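Local coordinates for protein aminotransferase (Streptomyces pactum, PDB 4ZM4) that belongs to the class-III aminotransferases, a family of pyridoxal-5'-phosphate-dependent enzymes built on the fold-type I architecture, at residues 37-42 / 398-403; 59-64 / 433-438; 258-261 / 265-268; 347-352 / 360-365; 351-356 / 371-376. The protein carries 1 engineered substitution. One frame throughout, in Å; residues are numbered along the deposited sequence.

Interactions 2 and 5 are buried and apolar; interaction 4 is buried too but adds an arginine at its exposed side. All three lie on one side of the chain's centre. Interactions 4 and 5 both start from helix 334-355 and reach neighbouring strands of one antiparallel sheet, 360-365 and 368-373; interaction 2 packs helix 429-444 on another small sheet, and its Ala436 meets Thr348 and Val352 of helix 334-355. Interaction 1 is partly buried, with polar side chains resting on a proline, and its His399 probably hydrogen-bonds to the Leu373 backbone of interaction 5. Interaction 3 is a polar surface contact with bridging water, linked to interaction 4 where Val365 touches Val259 and Arg267.

Interaction 1: residues 37-42 / 398-403; sequences AVPLPL and RHRRLQ
The amide nitrogen NE2 of Gln403, whose OE1 faces the ring of Pro39, is held from beyond the two segments: it donates to the carbonyl oxygen of Phe413 and, weakly, to the side chain of Gln407. These bonds limit the rotation of the amide and leave OE1 on the side of the loop, 4.1 Å from Pro39 CG. The chain gets there by a bend at chi2 (66°), after a first torsion of 100° that lies well off a staggered position.

The same ring carbon also meets Arg400. Arg400 NH2 lies 3.8 Å from Pro39 CG, and the proline comes to the guanidinium at a slant. A bend at chi3 (91°) turns the otherwise extended arginine toward residues 37-42, where NH2 also makes a weak hydrogen bond to the carbonyl oxygen of Ala36, just before residues 37-42. Pro415 completes the surroundings by touching both Pro39 and Gln403. A little further along the loop, the carbonyl of Leu40 accepts from the side chain of Gln407, one turn on from Gln403 in helix 396-408.

Across these two segments, then, a single proline carbon is set against two polar ends by van der Waals contact. With only 138 Å² buried, the direct touch is slight. Phe413 and Gln407 position the Gln403 amide, while the bond from Gln407 to Leu40 O and the weak one from Arg400 to Ala36 probably contribute much of the specificity with which this loop sits beside the helix.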
# COMPACT_ATOMS: atom_id res chain seq x y z
N ALA B 37 20.12 -4.53 -3.72
CA ALA B 37 20.71 -3.64 -2.73
C ALA B 37 21.64 -4.35 -1.73
O ALA B 37 22.19 -3.73 -0.82
CB ALA B 37 19.60 -2.93 -1.97
N VAL B 38 21.84 -5.64 -1.93
CA VAL B 38 22.66 -6.43 -1.02
C VAL B 38 23.49 -7.44 -1.85
O VAL B 38 23.35 -8.65 -1.68
CB VAL B 38 21.82 -7.16 0.04
CG1 VAL B 38 22.69 -7.62 1.21
CG2 VAL B 38 20.70 -6.29 0.54
N PRO B 39 24.33 -6.93 -2.76
CA PRO B 39 25.14 -7.83 -3.58
C PRO B 39 26.13 -8.69 -2.77
O PRO B 39 26.52 -9.75 -3.24
CB PRO B 39 25.87 -6.89 -4.53
CG PRO B 39 25.89 -5.57 -3.81
CD PRO B 39 24.62 -5.51 -3.02
N LEU B 40 26.55 -8.19 -1.61
CA LEU B 40 27.18 -9.03 -0.61
C LEU B 40 26.07 -9.37 0.37
O LEU B 40 25.58 -8.52 1.10
CB LEU B 40 28.33 -8.32 0.11
CG LEU B 40 29.06 -9.21 1.14
CD1 LEU B 40 29.91 -10.26 0.43
CD2 LEU B 40 29.91 -8.40 2.12
N PRO B 41 25.62 -10.62 0.37
CA PRO B 41 24.40 -10.95 1.10
C PRO B 41 24.41 -10.53 2.56
O PRO B 41 25.43 -10.68 3.24
CB PRO B 41 24.31 -12.47 0.99
CG PRO B 41 25.00 -12.77 -0.30
CD PRO B 41 26.09 -11.74 -0.47
N LEU B 42 23.24 -10.05 3.02
CA LEU B 42 22.99 -9.68 4.40
C LEU B 42 21.54 -9.97 4.67
O LEU B 42 20.68 -9.40 4.01
CB LEU B 42 23.27 -8.19 4.59
CG LEU B 42 23.37 -7.65 6.02
CD1 LEU B 42 23.60 -6.15 5.96
CD2 LEU B 42 22.14 -7.93 6.88
N ARG B 398 33.59 1.68 -8.60
CA ARG B 398 34.37 1.87 -7.37
C ARG B 398 33.46 2.08 -6.16
O ARG B 398 33.74 1.54 -5.10
CB ARG B 398 35.37 3.01 -7.47
CG ARG B 398 36.75 2.58 -7.91
CD ARG B 398 37.79 3.70 -7.82
NE ARG B 398 39.09 3.24 -8.31
CZ ARG B 398 39.42 3.09 -9.58
NH1 ARG B 398 38.58 3.44 -10.55
NH2 ARG B 398 40.60 2.60 -9.89
N HIS B 399 32.37 2.81 -6.31
CA HIS B 399 31.45 2.98 -5.18
C HIS B 399 30.84 1.65 -4.74
O HIS B 399 30.86 1.34 -3.55
CB HIS B 399 30.36 4.02 -5.45
CG HIS B 399 29.84 4.64 -4.20
ND1 HIS B 399 30.45 5.72 -3.62
CD2 HIS B 399 28.82 4.30 -3.39
CE1 HIS B 399 29.81 6.05 -2.51
NE2 HIS B 399 28.81 5.20 -2.35
N ARG B 400 30.37 0.83 -5.69
CA ARG B 400 29.90 -0.52 -5.39
C ARG B 400 30.94 -1.29 -4.63
O ARG B 400 30.63 -2.04 -3.69
CB ARG B 400 29.51 -1.30 -6.67
CG ARG B 400 28.23 -0.85 -7.34
CD ARG B 400 27.67 -1.83 -8.37
NE ARG B 400 26.73 -2.76 -7.74
CZ ARG B 400 25.48 -2.47 -7.34
NH1 ARG B 400 24.97 -1.25 -7.50
NH2 ARG B 400 24.74 -3.41 -6.77
N ARG B 401 32.18 -1.15 -5.05
CA ARG B 401 33.27 -1.92 -4.46
C ARG B 401 33.51 -1.42 -3.06
O ARG B 401 33.57 -2.21 -2.11
CB ARG B 401 34.52 -1.78 -5.33
CG ARG B 401 35.62 -2.81 -5.10
CD ARG B 401 36.28 -3.21 -6.39
NE ARG B 401 36.83 -2.18 -7.24
CZ ARG B 401 37.93 -1.49 -7.02
NH1 ARG B 401 38.60 -1.61 -5.87
NH2 ARG B 401 38.34 -0.63 -7.93
N LEU B 402 33.48 -0.10 -2.89
CA LEU B 402 33.54 0.52 -1.55
C LEU B 402 32.46 0.04 -0.59
O LEU B 402 32.73 -0.17 0.59
CB LEU B 402 33.48 2.04 -1.66
CG LEU B 402 33.70 2.82 -0.37
CD1 LEU B 402 35.14 2.66 0.10
CD2 LEU B 402 33.35 4.29 -0.55
N GLN B 403 31.23 -0.15 -1.06
CA GLN B 403 30.18 -0.54 -0.11
C GLN B 403 30.28 -2.00 0.33
O GLN B 403 29.96 -2.29 1.48
CB GLN B 403 28.74 -0.13 -0.56
CG GLN B 403 27.85 -1.18 -1.19
CD GLN B 403 27.40 -2.33 -0.31
OE1 GLN B 403 27.57 -3.45 -0.69
NE2 GLN B 403 26.75 -2.05 0.79

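Interaction 2: residues 59-64 / 433-438; sequences EIIDLN and DKVAGA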
# COMPACT_ATOMS: atom_id res chain seq x y z
N GLU B 59 27.25 -7.52 13.90
CA GLU B 59 26.63 -6.20 14.12
C GLU B 59 27.03 -5.24 13.01
O GLU B 59 28.21 -5.10 12.71
CB GLU B 59 27.06 -5.57 15.44
CG GLU B 59 26.39 -6.16 16.68
CD GLU B 59 26.67 -5.35 17.95
OE1 GLU B 59 27.27 -4.24 17.86
OE2 GLU B 59 26.29 -5.83 19.03
N ILE B 60 26.03 -4.57 12.43
CA ILE B 60 26.25 -3.61 11.36
C ILE B 60 25.60 -2.29 11.67
O ILE B 60 24.41 -2.24 11.94
CB ILE B 60 25.70 -4.10 10.01
CG1 ILE B 60 26.32 -5.45 9.65
CG2 ILE B 60 26.08 -3.13 8.91
CD1 ILE B 60 25.51 -6.70 9.96
N ILE B 61 26.38 -1.22 11.59
CA ILE B 61 25.86 0.13 11.66
C ILE B 61 25.20 0.45 10.34
O ILE B 61 25.83 0.38 9.28
CB ILE B 61 26.97 1.15 11.94
CG1 ILE B 61 27.54 0.93 13.35
CG2 ILE B 61 26.42 2.56 11.86
CD1 ILE B 61 28.89 1.59 13.55
N ASP B 62 23.91 0.78 10.39
CA ASP B 62 23.10 1.03 9.21
C ASP B 62 23.03 2.51 8.90
O ASP B 62 22.57 3.29 9.74
CB ASP B 62 21.70 0.48 9.46
CG ASP B 62 20.90 0.25 8.15
OD1 ASP B 62 21.28 0.78 7.12
OD2 ASP B 62 19.89 -0.47 8.20
N LEU B 63 23.52 2.92 7.72
CA LEU B 63 23.40 4.33 7.29
C LEU B 63 22.20 4.52 6.37
O LEU B 63 21.81 5.65 6.07
CB LEU B 63 24.68 4.79 6.59
CG LEU B 63 25.95 4.71 7.41
CD1 LEU B 63 27.11 5.19 6.58
CD2 LEU B 63 25.86 5.50 8.71
N ASN B 64 21.60 3.41 5.93
CA ASN B 64 20.43 3.43 5.06
C ASN B 64 19.11 3.51 5.84
O ASN B 64 18.18 4.17 5.42
CB ASN B 64 20.45 2.16 4.21
CG ASN B 64 19.40 2.17 3.12
OD1 ASN B 64 19.42 3.01 2.23
ND2 ASN B 64 18.49 1.20 3.18
N ASP B 433 31.98 8.32 14.67
CA ASP B 433 33.42 8.04 14.80
C ASP B 433 33.75 6.60 14.37
O ASP B 433 34.70 6.39 13.64
CB ASP B 433 33.96 8.37 16.21
CG ASP B 433 34.04 9.89 16.50
OD1 ASP B 433 33.94 10.72 15.57
OD2 ASP B 433 34.21 10.26 17.67
N LYS B 434 32.95 5.62 14.79
CA LYS B 434 33.13 4.25 14.28
C LYS B 434 32.94 4.18 12.77
O LYS B 434 33.64 3.44 12.09
CB LYS B 434 32.16 3.27 14.94
CG LYS B 434 32.46 2.97 16.39
CD LYS B 434 31.68 1.76 16.88
CE LYS B 434 31.83 1.58 18.39
NZ LYS B 434 31.19 0.31 18.86
N VAL B 435 31.97 4.92 12.25
CA VAL B 435 31.73 4.90 10.81
C VAL B 435 32.98 5.39 10.07
O VAL B 435 33.41 4.79 9.09
CB VAL B 435 30.50 5.72 10.43
CG1 VAL B 435 30.45 5.98 8.93
CG2 VAL B 435 29.23 5.01 10.91
N ALA B 436 33.56 6.47 10.59
CA ALA B 436 34.80 7.04 10.04
C ALA B 436 35.91 5.99 9.91
O ALA B 436 36.48 5.81 8.84
CB ALA B 436 35.27 8.18 10.93
N GLY B 437 36.19 5.30 11.01
CA GLY B 437 37.15 4.24 11.03
C GLY B 437 36.85 3.19 9.99
O GLY B 437 37.74 2.79 9.23
N ALA B 438 35.58 2.76 9.92
CA ALA B 438 35.17 1.73 8.97
C ALA B 438 35.37 2.20 7.52
O ALA B 438 35.77 1.42 6.68
CB ALA B 438 33.74 1.30 9.23
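Val435 and Ile61 bury the most surface here, with Leu63 third, and the three make a small apolar cluster between strand 59-62 and helix 429-444. Val435 CG2 is the shared point: it lies 3.8 Å from Ile61 CG2 and 4.1 Å from Leu63 CD2. The other methyl, CG1, is set anti to the backbone N (chi1 166°) and approaches Leu63 CD1 at 4.2 Å, so that each valine methyl meets one leucine methyl, tip to tip. Ile61 comes in at a slant instead and divides its own branches. While CG2 takes the valine, CD1 rests 3.9 Å from Lys434 CB, the two side chains nearly perpendicular. Lys434 then runs extended toward the surface, where its NZ stays 6.1 Å from Glu59 OE1; the opposite charges are near without touching.

Ile61 and Leu63, either side of Asp62 in sequence, both turn to the helix. Between them, Asp62 closes the strand with an Asx turn, OD1 accepting from Asn64 N at 2.9 Å, while its OD2 bonds to Tyr74. Strand 59-62 is flanked by strands 51-54 and 411-412, and Val411 and Met345 also cover Leu63. The arrangement is a C-terminal helix laid on one face of a small mixed sheet, a layered alpha/beta packing that joins residues from the two ends of the class-III aminotransferase chain.

Interaction 3: residues 258-261 / 265-268; sequences RVAR and QERY
Arg267 starts with CG opposite its own backbone nitrogen (chi1 -177°) and continues fully extended to NE, a straight reach that carries its guanidinium from the helix to the carbonyl of Val259. There NH1 donates to Val259 O at 2.7 Å. The acceptor lies in the guanidinium plane and the donor in the carbonyl plane, on a lone pair, although the N-H...O angle of 149° leaves the bond somewhat bent. On the way, Arg267 CD passes 4.0 Å from Val259 CB, one side chain running squarely across the other, and Arg267 CG lies over the centre of the Tyr268 ring.

Glu266, also extended, brings OE2 to 3.8 Å from Ala260 CB. Its carboxylate meets Arg261 through water: one molecule accepts from Arg261 NE at 2.7 Å and lies 2.8 Å from Glu266 OE1, while a second accepts from Arg261 N and donates only weakly to OE2.

Val365 packs on Val259, Arg267 and Tyr268 from strand 360-365 of the antiparallel sheet. The loop folds back on short helix 263-267 within the connection between strands 247-251 and 274-277, parallel neighbours in the seven-stranded sheet characteristic of the fold-type I large domain.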
# COMPACT_ATOMS: atom_id res chain seq x y z
N ARG B 258 11.30 15.57 7.92
CA ARG B 258 12.72 15.14 7.87
C ARG B 258 13.66 16.35 7.74
O ARG B 258 14.57 16.52 8.55
CB ARG B 258 12.87 14.16 6.69
CG ARG B 258 14.26 13.96 6.14
CD ARG B 258 15.16 13.18 7.06
NE ARG B 258 14.75 11.78 7.25
CZ ARG B 258 15.44 10.90 7.98
NH1 ARG B 258 16.60 11.25 8.54
NH2 ARG B 258 14.99 9.66 8.14
N VAL B 259 13.47 17.15 6.69
CA VAL B 259 14.34 18.32 6.42
C VAL B 259 13.96 19.50 7.31
O VAL B 259 14.74 20.42 7.47
CB VAL B 259 14.33 18.76 4.94
CG1 VAL B 259 14.82 17.63 4.07
CG2 VAL B 259 12.94 19.19 4.50
N ALA B 260 12.79 19.41 7.92
CA ALA B 260 12.27 20.37 8.90
C ALA B 260 10.99 19.76 9.44
O ALA B 260 10.50 18.75 8.91
CB ALA B 260 11.95 21.69 8.23
N ARG B 261 10.44 20.33 10.49
CA ARG B 261 9.21 19.78 11.08
C ARG B 261 8.05 19.79 10.06
O ARG B 261 7.33 18.81 9.91
CB ARG B 261 8.85 20.57 12.34
CG ARG B 261 7.90 19.84 13.27
CD ARG B 261 7.52 20.67 14.48
NE ARG B 261 6.51 21.69 14.14
CZ ARG B 261 5.67 22.25 15.01
NH1 ARG B 261 4.81 23.14 14.56
NH2 ARG B 261 5.69 21.94 16.27
N GLN B 265 8.40 22.32 2.32
CA GLN B 265 7.41 23.38 2.36
C GLN B 265 7.83 24.52 3.27
O GLN B 265 7.84 25.68 2.87
CB GLN B 265 6.14 22.80 2.98
CG GLN B 265 4.97 22.80 2.07
CD GLN B 265 3.88 21.89 2.59
OE1 GLN B 265 2.92 22.35 3.21
NE2 GLN B 265 3.99 20.59 2.28
N GLU B 266 8.14 24.16 4.51
CA GLU B 266 8.48 25.08 5.56
C GLU B 266 9.89 25.55 5.35
O GLU B 266 10.17 26.75 5.43
CB GLU B 266 8.37 24.38 6.93
CG GLU B 266 8.60 25.22 8.16
CD GLU B 266 8.33 24.44 9.44
OE1 GLU B 266 7.18 24.47 9.95
OE2 GLU B 266 9.26 23.78 9.94
N ARG B 267 10.79 24.61 5.13
CA ARG B 267 12.20 24.94 5.03
C ARG B 267 12.44 25.97 3.93
O ARG B 267 13.24 26.88 4.13
CB ARG B 267 13.02 23.69 4.76
CG ARG B 267 14.50 23.93 4.70
CD ARG B 267 15.24 22.60 4.64
NE ARG B 267 16.68 22.79 4.71
CZ ARG B 267 17.49 22.28 5.63
NH1 ARG B 267 17.05 21.49 6.60
NH2 ARG B 267 18.79 22.54 5.57
N TYR B 268 11.74 25.85 2.79
CA TYR B 268 12.00 26.73 1.67
C TYR B 268 10.92 27.79 1.48
O TYR B 268 11.00 28.59 0.55
CB TYR B 268 12.20 25.92 0.39
CG TYR B 268 13.38 24.95 0.45
CD1 TYR B 268 14.69 25.42 0.33
CD2 TYR B 268 13.19 23.57 0.61
CE1 TYR B 268 15.77 24.55 0.38
CE2 TYR B 268 14.27 22.69 0.65
CZ TYR B 268 15.56 23.19 0.56
OH TYR B 268 16.66 22.36 0.61
O HOH W 1 5.90 22.80 11.75
O HOH W 2 11.96 22.60 11.59

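Interaction 4: residues 347-352 / 360-365; sequences DTVREV and VHINRV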
# COMPACT_ATOMS: atom_id res chain seq x y z
N ASP B 347 31.22 16.42 8.00
CA ASP B 347 32.61 16.83 8.25
C ASP B 347 33.55 15.62 8.37
O ASP B 347 34.63 15.59 7.77
CB ASP B 347 32.74 17.71 9.51
CG ASP B 347 31.96 19.05 9.40
OD1 ASP B 347 31.67 19.52 8.27
OD2 ASP B 347 31.64 19.63 10.46
N THR B 348 33.10 14.61 9.10
CA THR B 348 33.89 13.39 9.32
C THR B 348 34.19 12.64 8.04
O THR B 348 35.33 12.28 7.78
CB THR B 348 33.12 12.44 10.25
OG1 THR B 348 32.87 13.11 11.49
CG2 THR B 348 33.93 11.19 10.52
N VAL B 349 33.16 12.46 7.21
CA VAL B 349 33.32 11.74 5.95
C VAL B 349 34.18 12.52 4.97
O VAL B 349 35.03 11.93 4.32
CB VAL B 349 31.96 11.38 5.35
CG1 VAL B 349 32.08 10.83 3.95
CG2 VAL B 349 31.25 10.38 6.26
N ARG B 350 34.02 13.84 4.90
CA ARG B 350 34.95 14.70 4.11
C ARG B 350 36.43 14.54 4.51
O ARG B 350 37.30 14.40 3.65
CB ARG B 350 34.57 16.19 4.21
CG ARG B 350 33.53 16.62 3.19
CD ARG B 350 33.35 18.15 3.10
NE ARG B 350 31.98 18.47 2.68
CZ ARG B 350 31.50 18.32 1.44
NH1 ARG B 350 32.29 17.91 0.44
NH2 ARG B 350 30.23 18.60 1.18
N GLU B 351 36.72 14.54 5.81
CA GLU B 351 38.09 14.38 6.28
C GLU B 351 38.61 13.01 5.84
O GLU B 351 39.72 12.90 5.32
CB GLU B 351 38.15 14.55 7.81
CG GLU B 351 39.54 14.52 8.43
CD GLU B 351 39.52 14.41 9.96
OE1 GLU B 351 38.58 14.97 10.60
OE2 GLU B 351 40.44 13.76 10.54
N VAL B 352 37.83 11.96 6.06
CA VAL B 352 38.31 10.61 5.77
C VAL B 352 38.66 10.46 4.29
O VAL B 352 39.67 9.85 3.96
CB VAL B 352 37.29 9.54 6.23
CG1 VAL B 352 37.66 8.16 5.68
CG2 VAL B 352 37.22 9.51 7.75
N VAL B 360 35.36 13.03 -3.67
CA VAL B 360 34.03 12.61 -3.27
C VAL B 360 33.06 13.79 -3.47
O VAL B 360 33.44 14.94 -3.28
CB VAL B 360 34.06 12.16 -1.81
CG1 VAL B 360 34.27 13.36 -0.89
CG2 VAL B 360 32.80 11.41 -1.44
N HIS B 361 31.82 13.51 -3.87
CA HIS B 361 30.77 14.51 -3.83
C HIS B 361 29.78 14.16 -2.73
O HIS B 361 29.35 13.01 -2.62
CB HIS B 361 30.02 14.61 -5.15
CG HIS B 361 29.13 15.82 -5.23
ND1 HIS B 361 29.61 17.06 -5.58
CD2 HIS B 361 27.81 15.98 -4.97
CE1 HIS B 361 28.62 17.93 -5.54
NE2 HIS B 361 27.51 17.30 -5.18
N ILE B 362 29.46 15.15 -1.90
CA ILE B 362 28.56 14.97 -0.74
C ILE B 362 27.54 16.10 -0.73
O ILE B 362 27.93 17.27 -0.72
CB ILE B 362 29.34 15.02 0.59
CG1 ILE B 362 30.34 13.88 0.68
CG2 ILE B 362 28.38 14.95 1.78
CD1 ILE B 362 31.25 13.92 1.90
N ASN B 363 26.26 15.77 -0.85
CA ASN B 363 25.19 16.75 -0.69
C ASN B 363 24.42 16.42 0.59
O ASN B 363 24.22 15.27 0.89
CB ASN B 363 24.22 16.76 -1.87
CG ASN B 363 24.81 17.36 -3.15
OD1 ASN B 363 24.57 16.83 -4.25
ND2 ASN B 363 25.50 18.48 -3.04
N ARG B 364 24.00 17.43 1.32
CA ARG B 364 23.26 17.20 2.52
C ARG B 364 22.14 18.21 2.75
O ARG B 364 22.29 19.40 2.50
CB ARG B 364 24.22 17.20 3.72
CG ARG B 364 23.56 16.76 5.03
CD ARG B 364 24.57 16.65 6.17
NE ARG B 364 25.13 17.95 6.53
CZ ARG B 364 24.51 18.87 7.27
NH1 ARG B 364 23.28 18.66 7.74
NH2 ARG B 364 25.13 20.02 7.55
N VAL B 365 20.99 17.73 3.21
CA VAL B 365 19.93 18.58 3.69
C VAL B 365 19.45 17.91 4.98
O VAL B 365 18.67 16.92 4.94
CB VAL B 365 18.78 18.74 2.67
CG1 VAL B 365 17.74 19.70 3.20
CG2 VAL B 365 19.28 19.23 1.32
O HOH W 3 31.08 17.95 -2.54
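Helix residues Val349 and Arg350 face Ile362 of strand 360-365, the backbones coming nearest at Arg350 and Val360, whose CA atoms are 7.7 Å apart. Ile362 CD1 lies between the helix residues, 3.8 Å from Val349 CG1 and the same distance from Arg350 CG. Closer to the strand backbone, a face of the Arg350 guanidinium covers Ile362 CB, with NH2 3.7 Å from it. The two side chains run antiparallel alongside each other, and Arg350 is extended from CG to NE, though turned somewhat at chi3 (-152°).

The guanidinium holds the strand only lightly. NH2 makes a weak hydrogen bond to Ile362 O at 3.3 Å, bent to 134°, while NH1 donates at 3.2 Å to a water lying at the guanidinium edge, which in turn accepts weakly from Ile362 N. The stronger partner of NH2 is Glu346, one turn back on the helix; that carboxylate also pairs with Arg364, and two arginines around it would be expected to favour its ionised form. Met369 of the next strand backs Ile362, and Leu439 of helix 429-444 covers Val349. Here helix 334-355 packs on an edge strand of a three-stranded antiparallel sheet, an alpha/beta layer consistent with the small C-terminal domain of fold-type I aminotransferases.

Interaction 5: residues 351-356 / 371-376; sequences EVFATE and VALLKG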
# COMPACT_ATOMS: atom_id res chain seq x y z
N GLU B 351 36.72 14.54 5.81
CA GLU B 351 38.09 14.38 6.28
C GLU B 351 38.61 13.01 5.84
O GLU B 351 39.72 12.90 5.32
CB GLU B 351 38.15 14.55 7.81
CG GLU B 351 39.54 14.52 8.43
CD GLU B 351 39.52 14.41 9.96
OE1 GLU B 351 38.58 14.97 10.60
OE2 GLU B 351 40.44 13.76 10.54
N VAL B 352 37.83 11.96 6.06
CA VAL B 352 38.31 10.61 5.77
C VAL B 352 38.66 10.46 4.29
O VAL B 352 39.67 9.85 3.96
CB VAL B 352 37.29 9.54 6.23
CG1 VAL B 352 37.66 8.16 5.68
CG2 VAL B 352 37.22 9.51 7.75
N PHE B 353 37.84 11.01 3.41
CA PHE B 353 38.13 10.96 1.96
C PHE B 353 39.31 11.87 1.58
O PHE B 353 40.10 11.53 0.69
CB PHE B 353 36.87 11.29 1.13
CG PHE B 353 35.91 10.15 1.00
CD1 PHE B 353 35.03 9.82 2.02
CD2 PHE B 353 35.86 9.40 -0.15
CE1 PHE B 353 34.14 8.77 1.90
CE2 PHE B 353 34.97 8.35 -0.28
CZ PHE B 353 34.11 8.03 0.75
N ALA B 354 39.40 13.04 2.21
CA ALA B 354 40.49 13.99 1.95
C ALA B 354 41.82 13.37 2.34
O ALA B 354 42.76 13.39 1.55
CB ALA B 354 40.26 15.32 2.69
N THR B 355 41.89 12.84 3.55
CA THR B 355 43.10 12.19 4.05
C THR B 355 43.58 11.07 3.13
O THR B 355 44.78 10.86 2.94
CB THR B 355 42.87 11.66 5.47
OG1 THR B 355 42.50 12.74 6.33
CG2 THR B 355 44.12 11.00 6.03
N GLU B 356 42.63 10.33 2.56
CA GLU B 356 42.94 9.27 1.60
C GLU B 356 43.13 9.78 0.18
O GLU B 356 43.47 9.01 -0.71
CB GLU B 356 41.81 8.22 1.62
CG GLU B 356 41.71 7.52 2.98
CD GLU B 356 43.01 6.90 3.43
OE1 GLU B 356 43.66 6.22 2.60
OE2 GLU B 356 43.37 7.10 4.61
N VAL B 371 26.55 10.53 -0.64
CA VAL B 371 28.00 10.37 -0.62
C VAL B 371 28.41 9.52 -1.81
O VAL B 371 28.10 8.34 -1.86
CB VAL B 371 28.50 9.68 0.68
CG1 VAL B 371 30.01 9.45 0.62
CG2 VAL B 371 28.16 10.51 1.90
N ALA B 372 29.11 10.13 -2.76
CA ALA B 372 29.47 9.50 -3.99
C ALA B 372 30.95 9.69 -4.28
O ALA B 372 31.46 10.80 -4.26
CB ALA B 372 28.62 10.07 -5.14
N LEU B 373 31.61 8.59 -4.59
CA LEU B 373 33.00 8.55 -4.95
C LEU B 373 33.12 8.98 -6.41
O LEU B 373 32.41 8.47 -7.28
CB LEU B 373 33.48 7.11 -4.77
CG LEU B 373 34.93 6.70 -4.71
CD1 LEU B 373 35.67 7.40 -3.60
CD2 LEU B 373 34.96 5.21 -4.44
N LEU B 374 34.00 9.94 -6.69
CA LEU B 374 34.12 10.53 -8.02
C LEU B 374 35.21 9.90 -8.88
O LEU B 374 36.17 9.34 -8.38
CB LEU B 374 34.36 12.04 -7.90
CG LEU B 374 33.35 12.83 -7.09
CD1 LEU B 374 33.65 14.31 -7.14
CD2 LEU B 374 31.92 12.58 -7.58
N LYS B 375 35.06 10.01 -10.20
CA LYS B 375 36.11 9.57 -11.15
C LYS B 375 37.36 10.43 -10.98
O LYS B 375 37.28 11.60 -10.63
CB LYS B 375 35.62 9.74 -12.59
CG LYS B 375 34.48 8.83 -12.98
CD LYS B 375 33.81 9.33 -14.24
CE LYS B 375 32.82 8.32 -14.79
NZ LYS B 375 32.01 8.96 -15.86
N GLY B 376 38.52 9.85 -11.22
CA GLY B 376 39.77 10.60 -11.14
C GLY B 376 39.72 11.76 -12.12
O GLY B 376 40.29 12.82 -11.85
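Apolar contacts carry this meeting, and all of them centre on Phe353. Leu373 CD1 approaches the ring at its edge, in the ring plane, 3.5 Å from CE2 and 4.0 Å from CD2; the two side chains cross at about a right angle. Leu373 reaches this edge by placing CG on the far side from its backbone nitrogen (chi1 -164°) and then turning at chi2 (57°), since its CB does not itself head for the helix. The second apolar partner is Val371, whose CG1 meets Phe353 CZ at 4.3 Å from an oblique direction.

The ring therefore reaches from helix 334-355 down to strand 368-373, the middle strand of the three-stranded antiparallel sheet against which this helix packs. Around the same ring, Val360, Leu402 and Leu443 bring in the adjoining strand and helices 396-408 and 429-444.

The polar bonds run alongside the apolar contact and do not join the two segments. On the helix, Glu351 O accepts twice from one residue, from Thr355 N at 2.8 Å and from Thr355 OG1 at 3.0 Å, the hydroxyl lying 44° above the carbonyl plane. On the strand, the backbone N of Leu373 is bonded to ND1 of His399.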